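Long-range contacts in mitochondrial enolase superfamily member 1 (PDB 4A35), which catalyses the magnesium-dependent dehydration of L-fuconate to 2-keto-3-deoxy-L-fuconate, a step in the breakdown of L-fucose: residues P189-S194 and V385-D390; S36-V41 and K61-V66; K133-L138 and V366-I371; A118-V123 and S335-L340; T157-E162 and L343-K348. All blocks are in the same frame, centred on the assembly; numbering follows the deposited sequence. Where two conformers were deposited one is given.

Interaction 1: residues P189-S194 and V385-D390; sequences PAYTTS and VCEYVD
Glu387 OE2 is gripped by two groups at once: the hydroxyl of Thr193 donates to it from OG1 at 2.7 Å, and Lys221 forms a salt bridge with it. The threonine uses the anti lone pair, the one turned away from OE1, while OE1 accepts from the backbone N of Ala357. Both oxygens are therefore tied and the carboxylate can hardly turn, which suits a glutamate that probably binds substrate. Its chain runs extended, with CG opposite the backbone N (chi1 -178°), and carries the acid past the ring of Tyr191. That ring lies with one face over Glu387 CA, 3.7 Å from the centroid, in a CH-pi contact; its OH turns to Lys221, and CD2 rests 3.6 Å from Val385 CG1. The aromatic ring thus packs against the backbone and CB of Glu387 and also offers its hydroxyl to the lysine.

The backbones beneath are parallel strands, 188-192 and 386-388, the first and last of the barrel of the enolase superfamily, so their pairing closes the cylinder. Cys386 N donates to Pro189 O at 2.9 Å, Tyr191 N to Cys386 O at 3.1 Å, and Thr193 N to Tyr388 O; the bond from Tyr388 N to Tyr191 O is weak. Tyr191 and Glu387 face the barrel interior, whereas Ala190, Cys386 and Tyr388 point outward, Cys386 onto helix 362-377. At the end of the first strand Thr192 OG1 accepts from Ser194 N in an ST turn, and Ser194 OG donates to Asp390 OD1 at 2.7 Å, approaching from above the carboxylate plane.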
# COMPACT_ATOMS: atom_id res chain seq x y z
N PRO A 189 28.85 -12.18 2.20
CA PRO A 189 28.48 -13.13 3.26
C PRO A 189 26.96 -13.35 3.32
O PRO A 189 26.18 -12.39 3.18
CB PRO A 189 29.01 -12.45 4.52
CG PRO A 189 29.03 -10.94 4.18
CD PRO A 189 29.59 -11.03 2.76
N ALA A 190 26.54 -14.63 3.46
CA ALA A 190 25.12 -14.98 3.53
C ALA A 190 24.74 -15.72 4.81
O ALA A 190 25.58 -16.19 5.57
CB ALA A 190 24.74 -15.87 2.32
N TYR A 191 23.43 -15.78 5.07
CA TYR A 191 22.87 -16.61 6.13
C TYR A 191 21.85 -17.49 5.47
O TYR A 191 21.32 -17.11 4.40
CB TYR A 191 22.25 -15.78 7.27
CG TYR A 191 20.97 -15.03 6.96
CD1 TYR A 191 19.72 -15.61 7.18
CD2 TYR A 191 21.00 -13.66 6.64
CE1 TYR A 191 18.54 -14.90 6.98
CE2 TYR A 191 19.81 -12.92 6.52
CZ TYR A 191 18.59 -13.54 6.68
OH TYR A 191 17.43 -12.85 6.52
N THR A 192 21.56 -18.65 6.08
CA THR A 192 20.57 -19.55 5.54
C THR A 192 19.20 -19.49 6.32
O THR A 192 19.16 -19.45 7.54
CB THR A 192 21.09 -21.00 5.47
OG1 THR A 192 20.07 -21.75 4.81
CG2 THR A 192 21.44 -21.62 6.87
N THR A 193 18.11 -19.56 5.55
CA THR A 193 16.74 -19.61 6.10
C THR A 193 16.22 -21.06 5.90
O THR A 193 15.06 -21.35 6.20
CB THR A 193 15.91 -18.49 5.46
OG1 THR A 193 16.53 -17.27 5.87
CG2 THR A 193 14.41 -18.44 5.98
N SER A 194 17.07 -21.97 5.42
CA SER A 194 16.62 -23.33 5.13
C SER A 194 16.23 -24.19 6.38
O SER A 194 15.55 -25.20 6.21
CB SER A 194 17.66 -24.06 4.27
OG SER A 194 17.74 -23.40 3.02
N VAL A 385 24.78 -8.76 6.02
CA VAL A 385 24.70 -10.14 5.53
C VAL A 385 23.50 -10.23 4.58
O VAL A 385 22.51 -9.55 4.79
CB VAL A 385 24.58 -11.11 6.75
CG1 VAL A 385 23.26 -10.94 7.50
CG2 VAL A 385 24.85 -12.56 6.35
N CYS A 386 23.58 -11.13 3.61
CA CYS A 386 22.47 -11.28 2.67
C CYS A 386 21.72 -12.57 2.95
O CYS A 386 22.34 -13.62 3.09
CB CYS A 386 22.99 -11.27 1.24
SG CYS A 386 21.66 -11.12 0.02
N GLU A 387 20.39 -12.53 2.95
CA GLU A 387 19.65 -13.77 3.16
C GLU A 387 19.86 -14.74 1.98
O GLU A 387 20.02 -14.32 0.83
CB GLU A 387 18.16 -13.47 3.32
CG GLU A 387 17.27 -14.69 3.60
CD GLU A 387 15.86 -14.31 4.05
OE1 GLU A 387 15.36 -13.24 3.63
OE2 GLU A 387 15.27 -15.09 4.83
N TYR A 388 19.81 -16.04 2.27
CA TYR A 388 19.83 -17.04 1.22
C TYR A 388 18.80 -18.15 1.54
O TYR A 388 18.69 -18.59 2.68
CB TYR A 388 21.24 -17.65 1.02
CG TYR A 388 21.27 -18.77 -0.01
CD1 TYR A 388 21.29 -18.49 -1.38
CD2 TYR A 388 21.13 -20.10 0.38
CE1 TYR A 388 21.29 -19.52 -2.33
CE2 TYR A 388 21.11 -21.13 -0.56
CZ TYR A 388 21.18 -20.84 -1.91
OH TYR A 388 21.16 -21.87 -2.81
N VAL A 389 18.06 -18.61 0.53
CA VAL A 389 17.15 -19.76 0.66
C VAL A 389 17.46 -20.70 -0.52
O VAL A 389 17.77 -20.22 -1.62
CB VAL A 389 15.63 -19.40 0.79
CG1 VAL A 389 14.83 -20.59 1.33
CG2 VAL A 389 15.43 -18.19 1.72
N ASP A 390 17.45 -22.00 -0.27
CA ASP A 390 17.83 -23.04 -1.26
C ASP A 390 16.75 -23.45 -2.30
O ASP A 390 16.94 -24.45 -3.00
CB ASP A 390 18.30 -24.33 -0.53
CG ASP A 390 17.25 -24.97 0.39
OD1 ASP A 390 16.34 -24.24 0.88
OD2 ASP A 390 17.37 -26.19 0.69

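Interaction 2: residues S36-V41 and K61-V66; sequences SAAYVV and KGTEVV
Ala38 CB meets Val66 CG1 at 3.7 Å, the valine branch that lies opposite its own backbone N (chi1 176°) and so reaches down to the strand. Thr63 adds its methyl to this apolar patch: CG2 sits on the peptide between Ala37 and Ala38, 3.6 Å from Ala37 O and 3.9 Å from Ala38 N. A residue as short as alanine lets the helix come this near, with 6.2 Å between Ala38 CA and Thr63 CA.

No hydrogen bond joins the two segments. Thr63 OG1 does approach Ser36, meeting CB at 3.5 Å, but its polar partners are the hydroxyl of Thr58 and the carbonyl of Gly60, while Ser36 OG bonds to Asp34 O. Threonine thus serves twice, with the methyl packing on the strand and the hydroxyl tying down the turn that leads into the helix. In that turn Gly62 holds the N-cap position with a positive phi of 103°, which favours glycine, and its O accepts from Val66 N at 3.3 Å.

Strand 36-44 is the middle strand of the three-stranded antiparallel sheet of the N-terminal capping domain, between 7-16 and 52-58. Helix 63-73 lies on it here beside helix 110-131, which Val40 touches, and Ile105 of the second subunit packs on Val66.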
# COMPACT_ATOMS: atom_id res chain seq x y z
N SER A 36 5.62 -17.79 -6.28
CA SER A 36 5.20 -17.45 -7.63
C SER A 36 5.80 -16.13 -8.11
O SER A 36 6.35 -15.35 -7.31
CB SER A 36 3.67 -17.33 -7.66
OG SER A 36 3.09 -18.56 -7.29
N ALA A 37 5.61 -15.86 -9.42
CA ALA A 37 6.08 -14.60 -9.96
C ALA A 37 5.28 -14.17 -11.17
O ALA A 37 4.78 -15.01 -11.94
CB ALA A 37 7.57 -14.74 -10.39
N ALA A 38 5.16 -12.85 -11.34
CA ALA A 38 4.69 -12.28 -12.61
C ALA A 38 5.99 -12.12 -13.44
O ALA A 38 6.91 -11.40 -13.01
CB ALA A 38 3.99 -10.94 -12.37
N TYR A 39 6.13 -12.90 -14.51
CA TYR A 39 7.37 -12.91 -15.31
C TYR A 39 7.18 -12.09 -16.54
O TYR A 39 6.30 -12.42 -17.37
CB TYR A 39 7.75 -14.35 -15.67
CG TYR A 39 9.05 -14.45 -16.45
CD1 TYR A 39 10.25 -13.99 -15.89
CD2 TYR A 39 9.09 -15.05 -17.70
CE1 TYR A 39 11.46 -14.12 -16.58
CE2 TYR A 39 10.29 -15.16 -18.41
CZ TYR A 39 11.48 -14.72 -17.83
OH TYR A 39 12.68 -14.84 -18.49
N VAL A 40 8.00 -11.03 -16.67
CA VAL A 40 7.93 -10.07 -17.76
C VAL A 40 9.09 -10.27 -18.73
O VAL A 40 10.25 -10.34 -18.30
CB VAL A 40 7.95 -8.62 -17.18
CG1 VAL A 40 7.94 -7.58 -18.31
CG2 VAL A 40 6.79 -8.40 -16.20
N VAL A 41 8.79 -10.22 -20.04
CA VAL A 41 9.82 -10.23 -21.07
C VAL A 41 9.56 -9.07 -22.04
O VAL A 41 8.46 -8.92 -22.59
CB VAL A 41 9.97 -11.59 -21.80
CG1 VAL A 41 11.08 -11.55 -22.87
CG2 VAL A 41 10.23 -12.72 -20.80
N LYS A 61 -1.89 -17.08 -5.00
CA LYS A 61 -3.09 -16.33 -5.30
C LYS A 61 -2.74 -14.83 -5.33
O LYS A 61 -1.99 -14.36 -4.49
CB LYS A 61 -4.20 -16.60 -4.26
CG LYS A 61 -4.74 -18.04 -4.31
CD LYS A 61 -5.67 -18.21 -3.15
CE LYS A 61 -6.16 -19.60 -2.89
NZ LYS A 61 -5.43 -20.20 -1.75
N GLY A 62 -3.26 -14.14 -6.32
CA GLY A 62 -3.02 -12.70 -6.49
C GLY A 62 -2.02 -12.41 -7.56
O GLY A 62 -1.93 -11.27 -8.01
N THR A 63 -1.29 -13.45 -8.05
CA THR A 63 -0.32 -13.23 -9.13
C THR A 63 -1.05 -12.71 -10.38
O THR A 63 -0.51 -11.84 -11.06
CB THR A 63 0.48 -14.53 -9.48
OG1 THR A 63 1.12 -15.05 -8.28
CG2 THR A 63 1.58 -14.24 -10.51
N GLU A 64 -2.27 -13.23 -10.66
CA GLU A 64 -3.08 -12.79 -11.81
C GLU A 64 -3.43 -11.27 -11.69
O GLU A 64 -3.57 -10.58 -12.70
CB GLU A 64 -4.33 -13.68 -11.98
CG GLU A 64 -5.48 -13.39 -11.01
CD GLU A 64 -5.37 -13.90 -9.58
OE1 GLU A 64 -4.26 -14.31 -9.16
OE2 GLU A 64 -6.36 -13.74 -8.83
N VAL A 65 -3.60 -10.75 -10.44
CA VAL A 65 -3.89 -9.32 -10.22
C VAL A 65 -2.66 -8.45 -10.61
O VAL A 65 -2.78 -7.38 -11.27
CB VAL A 65 -4.38 -9.07 -8.75
CG1 VAL A 65 -4.76 -7.61 -8.57
CG2 VAL A 65 -5.55 -9.99 -8.38
N VAL A 66 -1.47 -8.92 -10.21
CA VAL A 66 -0.18 -8.29 -10.57
C VAL A 66 -0.02 -8.30 -12.12
O VAL A 66 0.30 -7.26 -12.72
CB VAL A 66 1.02 -8.97 -9.84
CG1 VAL A 66 2.34 -8.38 -10.30
CG2 VAL A 66 0.86 -8.85 -8.31

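Interaction 3: residues K133-L138 and V366-I371; sequences KPVWKL and VQHLII
Pro134 brings CB to the edge of the His368 ring, 3.8 Å from CE1 and near the ring plane. Proline fits the N-cap position it holds, since the helix requires no N-H from it, and its O accepts from Leu138 N. Val135 comes next: its CB stands 3.7 Å from His368 ND1, and the two side chains cross at about a right angle. Trp136 makes the polar link, its backbone N donating to His368 ND1 at 3.0 Å with an N-H...N angle of 156°, the donor only 12° out of the imidazole plane. An N-H in the first turn of a helix has no carbonyl one turn back to bond to, and the histidine supplies the acceptor. This joins helix 135-141, which follows the long helix of the N-terminal domain, to helix 362-377, the barrel helix that precedes the last barrel strand. With ND1 accepting and NE2 bonded to Ser416 OG, the imidazole is fixed in rotation and is probably neutral. The indole, its CG set between backbone N and carbonyl carbon (chi1 71°), stands oblique to the imidazole, with Trp136 CD1 3.5 Å from His368 ND1; CE3 meets Ile371 CG2 at 3.8 Å, and NE1 bonds to Pro410 O.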
# COMPACT_ATOMS: atom_id res chain seq x y z
N LYS A 133 27.30 -6.24 -19.18
CA LYS A 133 27.71 -6.23 -17.78
C LYS A 133 26.61 -6.77 -16.86
O LYS A 133 25.42 -6.54 -17.13
CB LYS A 133 28.01 -4.76 -17.34
CG LYS A 133 29.32 -4.22 -17.86
CD LYS A 133 29.48 -2.75 -17.48
CE LYS A 133 30.75 -2.22 -18.13
NZ LYS A 133 31.00 -0.80 -17.76
N PRO A 134 26.96 -7.50 -15.78
CA PRO A 134 25.93 -7.80 -14.76
C PRO A 134 25.47 -6.47 -14.15
O PRO A 134 26.23 -5.47 -14.18
CB PRO A 134 26.70 -8.64 -13.72
CG PRO A 134 28.14 -8.37 -13.96
CD PRO A 134 28.33 -7.87 -15.34
N VAL A 135 24.23 -6.40 -13.65
CA VAL A 135 23.70 -5.16 -13.09
C VAL A 135 24.66 -4.60 -11.98
O VAL A 135 24.87 -3.38 -11.93
CB VAL A 135 22.23 -5.33 -12.60
CG1 VAL A 135 21.84 -4.26 -11.57
CG2 VAL A 135 21.27 -5.30 -13.80
N TRP A 136 25.18 -5.45 -11.08
CA TRP A 136 26.06 -4.91 -10.02
C TRP A 136 27.24 -4.09 -10.63
O TRP A 136 27.56 -2.99 -10.15
CB TRP A 136 26.59 -6.00 -9.07
CG TRP A 136 27.61 -6.96 -9.65
CD1 TRP A 136 27.36 -8.20 -10.17
CD2 TRP A 136 29.03 -6.77 -9.73
NE1 TRP A 136 28.53 -8.77 -10.62
CE2 TRP A 136 29.58 -7.93 -10.33
CE3 TRP A 136 29.90 -5.71 -9.36
CZ2 TRP A 136 30.96 -8.09 -10.56
CZ3 TRP A 136 31.28 -5.87 -9.61
CH2 TRP A 136 31.78 -7.03 -10.22
N LYS A 137 27.80 -4.56 -11.77
CA LYS A 137 28.96 -3.95 -12.41
C LYS A 137 28.56 -2.72 -13.17
O LYS A 137 29.27 -1.72 -13.14
CB LYS A 137 29.69 -4.98 -13.30
CG LYS A 137 30.98 -4.45 -13.95
CD LYS A 137 32.02 -3.92 -12.93
CE LYS A 137 33.40 -3.73 -13.57
NZ LYS A 137 34.22 -2.78 -12.75
N LEU A 138 27.35 -2.75 -13.78
CA LEU A 138 26.80 -1.58 -14.46
C LEU A 138 26.69 -0.44 -13.46
O LEU A 138 27.07 0.71 -13.76
CB LEU A 138 25.40 -1.92 -15.05
CG LEU A 138 24.61 -0.75 -15.68
CD1 LEU A 138 25.28 -0.35 -17.02
CD2 LEU A 138 23.10 -1.15 -15.88
N VAL A 366 18.65 -9.54 -5.78
CA VAL A 366 19.10 -8.71 -4.68
C VAL A 366 20.64 -8.79 -4.44
O VAL A 366 21.22 -7.80 -4.01
CB VAL A 366 18.28 -8.94 -3.41
CG1 VAL A 366 18.85 -10.07 -2.55
CG2 VAL A 366 18.12 -7.62 -2.64
N GLN A 367 21.28 -9.90 -4.79
CA GLN A 367 22.76 -10.05 -4.67
C GLN A 367 23.47 -8.88 -5.45
O GLN A 367 24.48 -8.37 -4.99
CB GLN A 367 23.20 -11.45 -5.21
CG GLN A 367 22.94 -11.64 -6.70
CD GLN A 367 23.45 -12.97 -7.23
OE1 GLN A 367 24.38 -13.59 -6.65
NE2 GLN A 367 22.78 -13.48 -8.25
N HIS A 368 22.92 -8.45 -6.64
CA HIS A 368 23.53 -7.36 -7.40
C HIS A 368 23.49 -6.07 -6.59
O HIS A 368 24.44 -5.29 -6.63
CB HIS A 368 22.74 -7.14 -8.73
CG HIS A 368 22.91 -8.23 -9.75
ND1 HIS A 368 23.88 -8.13 -10.75
CD2 HIS A 368 22.22 -9.37 -9.92
CE1 HIS A 368 23.76 -9.24 -11.46
NE2 HIS A 368 22.76 -10.01 -11.01
N LEU A 369 22.37 -5.82 -5.92
CA LEU A 369 22.19 -4.56 -5.20
C LEU A 369 23.15 -4.47 -3.99
O LEU A 369 23.73 -3.41 -3.72
CB LEU A 369 20.72 -4.39 -4.77
CG LEU A 369 19.68 -4.36 -5.90
CD1 LEU A 369 18.21 -4.33 -5.32
CD2 LEU A 369 19.90 -3.22 -6.83
N ILE A 370 23.30 -5.58 -3.25
CA ILE A 370 24.14 -5.55 -2.05
C ILE A 370 25.66 -5.61 -2.39
O ILE A 370 26.45 -5.00 -1.67
CB ILE A 370 23.68 -6.60 -1.01
CG1 ILE A 370 24.08 -6.18 0.42
CG2 ILE A 370 24.08 -8.06 -1.34
CD1 ILE A 370 23.40 -4.77 0.97
N ILE A 371 26.04 -6.27 -3.51
CA ILE A 371 27.42 -6.25 -3.96
C ILE A 371 27.75 -4.77 -4.34
O ILE A 371 28.81 -4.27 -3.98
CB ILE A 371 27.67 -7.27 -5.07
CG1 ILE A 371 27.66 -8.72 -4.46
CG2 ILE A 371 28.96 -6.97 -5.87
CD1 ILE A 371 27.50 -9.78 -5.50

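Interaction 4: residues A118-V123 and S335-L340; sequences AVLNAV and SVNENL
The two helical segments run almost perpendicular, their axes 99° apart in direction and 9.0 Å apart at closest approach, with Asn121 and Ser335 nearest across the gap. Helix 110-131 belongs to the N-terminal capping domain and helix 335-348 to the surround of the enolase-type barrel, so the crossing is a junction between domains. Ser335 points its side chain at the flank of helix 110-131, and OG, trans to the serine's own N (chi1 -176°), is carried to the asparagine. There it donates to Asn121 OD1 at 2.6 Å, a short bond whose donor is tilted 33° from the plane of the amide carbonyl. The other end of that amide is used too, ND2 bonding to Ile55 O, so both halves of Asn121 are engaged and the orientation of the group is fixed. Asparagine suits this buried place because it can accept from one domain and donate to the sheet of its own.

Packing beside the bond is tight. Leu120 CB and Ser335 CB are 3.2 Å apart, closer than carbons usually come, and serine's small side chain is in keeping with so close an approach. Further out, Leu120 CD1 lies 3.9 Å from Asn337 OD1, the two side chains crossing at about a right angle; the Asn337 amide bonds to Trp124 through OD1 and to Cys150 O through ND2. Ser335 O accepts from both Asn339 N and Asn339 ND2, the latter at 3.0 Å and from above the carbonyl plane.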
# COMPACT_ATOMS: atom_id res chain seq x y z
N ALA A 118 8.32 -5.22 -11.51
CA ALA A 118 8.50 -6.26 -12.53
C ALA A 118 8.90 -5.65 -13.89
O ALA A 118 9.84 -6.14 -14.54
CB ALA A 118 7.22 -7.10 -12.67
N VAL A 119 8.24 -4.54 -14.28
CA VAL A 119 8.52 -3.84 -15.55
C VAL A 119 9.92 -3.22 -15.47
O VAL A 119 10.74 -3.41 -16.40
CB VAL A 119 7.41 -2.78 -15.84
CG1 VAL A 119 7.81 -1.83 -16.96
CG2 VAL A 119 6.07 -3.47 -16.15
N LEU A 120 10.17 -2.44 -14.40
CA LEU A 120 11.50 -1.80 -14.23
C LEU A 120 12.65 -2.84 -14.16
O LEU A 120 13.73 -2.60 -14.74
CB LEU A 120 11.49 -0.90 -12.98
CG LEU A 120 10.76 0.45 -13.13
CD1 LEU A 120 10.68 1.21 -11.77
CD2 LEU A 120 11.47 1.35 -14.16
N ASN A 121 12.43 -4.02 -13.50
CA ASN A 121 13.43 -5.10 -13.46
C ASN A 121 13.78 -5.56 -14.87
O ASN A 121 14.94 -5.82 -15.12
CB ASN A 121 12.97 -6.32 -12.60
CG ASN A 121 13.01 -6.01 -11.09
OD1 ASN A 121 13.67 -5.06 -10.66
ND2 ASN A 121 12.34 -6.81 -10.26
N ALA A 122 12.76 -5.70 -15.78
CA ALA A 122 13.00 -6.11 -17.16
C ALA A 122 13.83 -5.02 -17.91
O ALA A 122 14.73 -5.34 -18.69
CB ALA A 122 11.65 -6.39 -17.85
N VAL A 123 13.60 -3.73 -17.61
CA VAL A 123 14.37 -2.67 -18.29
C VAL A 123 15.85 -2.68 -17.81
O VAL A 123 16.76 -2.58 -18.63
CB VAL A 123 13.69 -1.27 -18.07
CG1 VAL A 123 14.55 -0.15 -18.63
CG2 VAL A 123 12.29 -1.23 -18.72
N SER A 335 11.98 -1.40 -8.00
CA SER A 335 13.11 -1.99 -8.73
C SER A 335 14.48 -1.39 -8.26
O SER A 335 14.62 -0.93 -7.13
CB SER A 335 12.88 -1.84 -10.24
OG SER A 335 13.87 -2.45 -11.07
N VAL A 336 15.46 -1.36 -9.16
CA VAL A 336 16.79 -0.88 -8.84
C VAL A 336 16.71 0.61 -8.42
O VAL A 336 17.32 0.99 -7.40
CB VAL A 336 17.75 -1.14 -10.05
CG1 VAL A 336 19.15 -0.55 -9.77
CG2 VAL A 336 17.85 -2.65 -10.32
N ASN A 337 15.88 1.41 -9.11
CA ASN A 337 15.80 2.87 -8.87
C ASN A 337 15.49 3.18 -7.41
O ASN A 337 16.24 3.89 -6.77
CB ASN A 337 14.77 3.53 -9.76
CG ASN A 337 14.85 3.07 -11.21
OD1 ASN A 337 14.54 1.93 -11.52
ND2 ASN A 337 15.25 3.95 -12.11
N GLU A 338 14.41 2.62 -6.88
CA GLU A 338 14.02 2.90 -5.51
C GLU A 338 14.95 2.21 -4.52
O GLU A 338 15.25 2.81 -3.47
CB GLU A 338 12.58 2.52 -5.28
CG GLU A 338 12.09 3.15 -3.98
CD GLU A 338 10.58 3.07 -3.77
OE1 GLU A 338 9.98 2.02 -4.11
OE2 GLU A 338 10.02 4.04 -3.22
N ASN A 339 15.40 0.95 -4.81
CA ASN A 339 16.37 0.29 -3.92
C ASN A 339 17.64 1.17 -3.76
O ASN A 339 18.17 1.23 -2.66
CB ASN A 339 16.78 -1.08 -4.45
CG ASN A 339 15.88 -2.15 -3.87
OD1 ASN A 339 16.01 -2.53 -2.72
ND2 ASN A 339 14.86 -2.53 -4.63
N LEU A 340 18.12 1.82 -4.86
CA LEU A 340 19.32 2.70 -4.78
C LEU A 340 19.08 3.83 -3.77
O LEU A 340 19.96 4.11 -2.95
CB LEU A 340 19.67 3.32 -6.14
CG LEU A 340 20.28 2.34 -7.16
CD1 LEU A 340 20.30 3.00 -8.56
CD2 LEU A 340 21.68 1.93 -6.73

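Interaction 5: residues T157-E162 and L343-K348; sequences TDVLTE and LLMAKK
The peptide carbonyl of Val159 is the flat group here, and the ammonium of Lys348 meets its oxygen from outside the carbonyl plane. NZ donates to Val159 O at 3.0 Å, tilted 29° from that plane, and a water bridges the same pair, donating to the oxygen and accepting from NZ at 2.7 Å each. The loop before helix 162-171 is thereby fastened to the last turn of helix 335-348, one of the outer helices of the barrel. Lysine suits this exposed edge of the contact: the bends at chi2 (85°) and chi4 curl its methylenes round Val159 O and bring NZ back to it.

Below the polar pair, Leu160 inserts between residues one turn apart. Its CD2 lies 3.8 Å from Leu344 CB and 3.9 Å from Met345 CG, while Leu160 CD1 lies 4.1 Å from Lys348 CB, the two side chains running alongside in opposite senses. Two methyls on a forked end let one leucine reach several positions of the helix, and Ile168 of helix 162-171 packs on it as well. The unbranched thioether of Met345 also reaches the loop, crossing the valine side chain at a slant, with Met345 SD 3.8 Å from Val159 CG2.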
# COMPACT_ATOMS: atom_id res chain seq x y z
N THR A 157 13.92 14.31 -0.11
CA THR A 157 14.93 15.39 -0.10
C THR A 157 15.14 16.03 1.30
O THR A 157 16.15 16.66 1.51
CB THR A 157 14.53 16.53 -1.09
OG1 THR A 157 13.27 17.08 -0.66
CG2 THR A 157 14.44 16.03 -2.52
N ASP A 158 14.20 15.83 2.25
CA ASP A 158 14.32 16.32 3.62
C ASP A 158 15.39 15.52 4.43
O ASP A 158 15.81 15.99 5.47
CB ASP A 158 12.97 16.32 4.35
CG ASP A 158 12.20 15.00 4.28
OD1 ASP A 158 12.12 14.39 3.16
OD2 ASP A 158 11.67 14.56 5.34
N VAL A 159 15.79 14.31 3.94
CA VAL A 159 16.86 13.51 4.60
C VAL A 159 18.03 13.23 3.62
O VAL A 159 19.14 12.99 4.06
CB VAL A 159 16.37 12.18 5.25
CG1 VAL A 159 15.27 12.42 6.26
CG2 VAL A 159 15.96 11.11 4.20
N LEU A 160 17.76 13.26 2.32
CA LEU A 160 18.76 12.91 1.28
C LEU A 160 18.47 13.68 0.01
O LEU A 160 17.56 13.32 -0.77
CB LEU A 160 18.74 11.38 1.01
CG LEU A 160 19.78 10.84 -0.01
CD1 LEU A 160 21.16 10.52 0.68
CD2 LEU A 160 19.21 9.58 -0.74
N THR A 161 19.22 14.78 -0.18
CA THR A 161 19.13 15.56 -1.41
C THR A 161 19.97 14.85 -2.49
O THR A 161 20.72 13.91 -2.19
CB THR A 161 19.66 17.00 -1.18
OG1 THR A 161 21.08 16.94 -0.88
CG2 THR A 161 18.91 17.76 -0.06
N GLU A 162 19.82 15.31 -3.74
CA GLU A 162 20.64 14.82 -4.86
C GLU A 162 22.12 15.04 -4.53
O GLU A 162 22.95 14.17 -4.77
CB GLU A 162 20.26 15.53 -6.16
CG GLU A 162 18.92 15.12 -6.71
CD GLU A 162 18.49 15.81 -7.99
OE1 GLU A 162 19.35 15.96 -8.89
OE2 GLU A 162 17.30 16.18 -8.11
N LEU A 343 19.30 2.32 -0.28
CA LEU A 343 20.71 2.07 0.10
C LEU A 343 21.39 3.39 0.51
O LEU A 343 22.17 3.44 1.46
CB LEU A 343 21.51 1.45 -1.09
CG LEU A 343 21.11 0.02 -1.44
CD1 LEU A 343 21.80 -0.41 -2.75
CD2 LEU A 343 21.45 -0.95 -0.27
N LEU A 344 21.17 4.43 -0.30
CA LEU A 344 21.79 5.74 -0.00
C LEU A 344 21.26 6.36 1.30
O LEU A 344 22.05 6.86 2.10
CB LEU A 344 21.60 6.71 -1.19
CG LEU A 344 22.41 6.36 -2.45
CD1 LEU A 344 21.81 7.08 -3.67
CD2 LEU A 344 23.91 6.67 -2.25
N MET A 345 19.98 6.22 1.59
CA MET A 345 19.45 6.73 2.87
C MET A 345 20.02 5.95 4.06
O MET A 345 20.42 6.55 5.04
CB MET A 345 17.91 6.65 2.93
CG MET A 345 17.20 7.74 2.08
SD MET A 345 15.43 7.81 2.44
CE MET A 345 14.90 6.16 1.82
N ALA A 346 20.14 4.59 3.94
CA ALA A 346 20.65 3.75 5.03
C ALA A 346 22.11 4.15 5.34
O ALA A 346 22.48 4.22 6.50
CB ALA A 346 20.59 2.28 4.61
N LYS A 347 22.93 4.41 4.30
CA LYS A 347 24.33 4.88 4.53
C LYS A 347 24.34 6.28 5.21
O LYS A 347 25.11 6.49 6.16
CB LYS A 347 25.10 4.92 3.19
CG LYS A 347 26.58 5.37 3.30
CD LYS A 347 27.37 4.68 4.41
CE LYS A 347 28.80 5.11 4.28
NZ LYS A 347 29.52 4.84 5.56
N LYS A 348 23.52 7.22 4.71
CA LYS A 348 23.35 8.59 5.26
C LYS A 348 23.03 8.51 6.78
O LYS A 348 23.64 9.25 7.56
CB LYS A 348 22.25 9.36 4.48
CG LYS A 348 22.03 10.82 4.96
CD LYS A 348 23.01 11.80 4.29
CE LYS A 348 23.13 13.16 4.96
NZ LYS A 348 21.86 13.89 4.97
O HOH W 1 19.79 13.58 6.64

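From the N terminus, interaction 2 opens and closes first, a short loop within the capping domain that is in series with all the others. Interactions 4, 3, 5 and 1 then open in that order and close in the order 4, 5, 3, 1. Interaction 5 is nested inside the loop of interaction 3; every other pairing among these four crosses. Interactions 3 and 4 tie the N-terminal domain to barrel helices 362-377 and 335-348, interaction 5 holds an outer loop on the latter helix, and interaction 1 closes the barrel. Neighbours touch: Val40 of interaction 2 meets helix 110-131 of interaction 4, Leu369 joins interactions 3 and 4, and Cys386 packs on interaction 3.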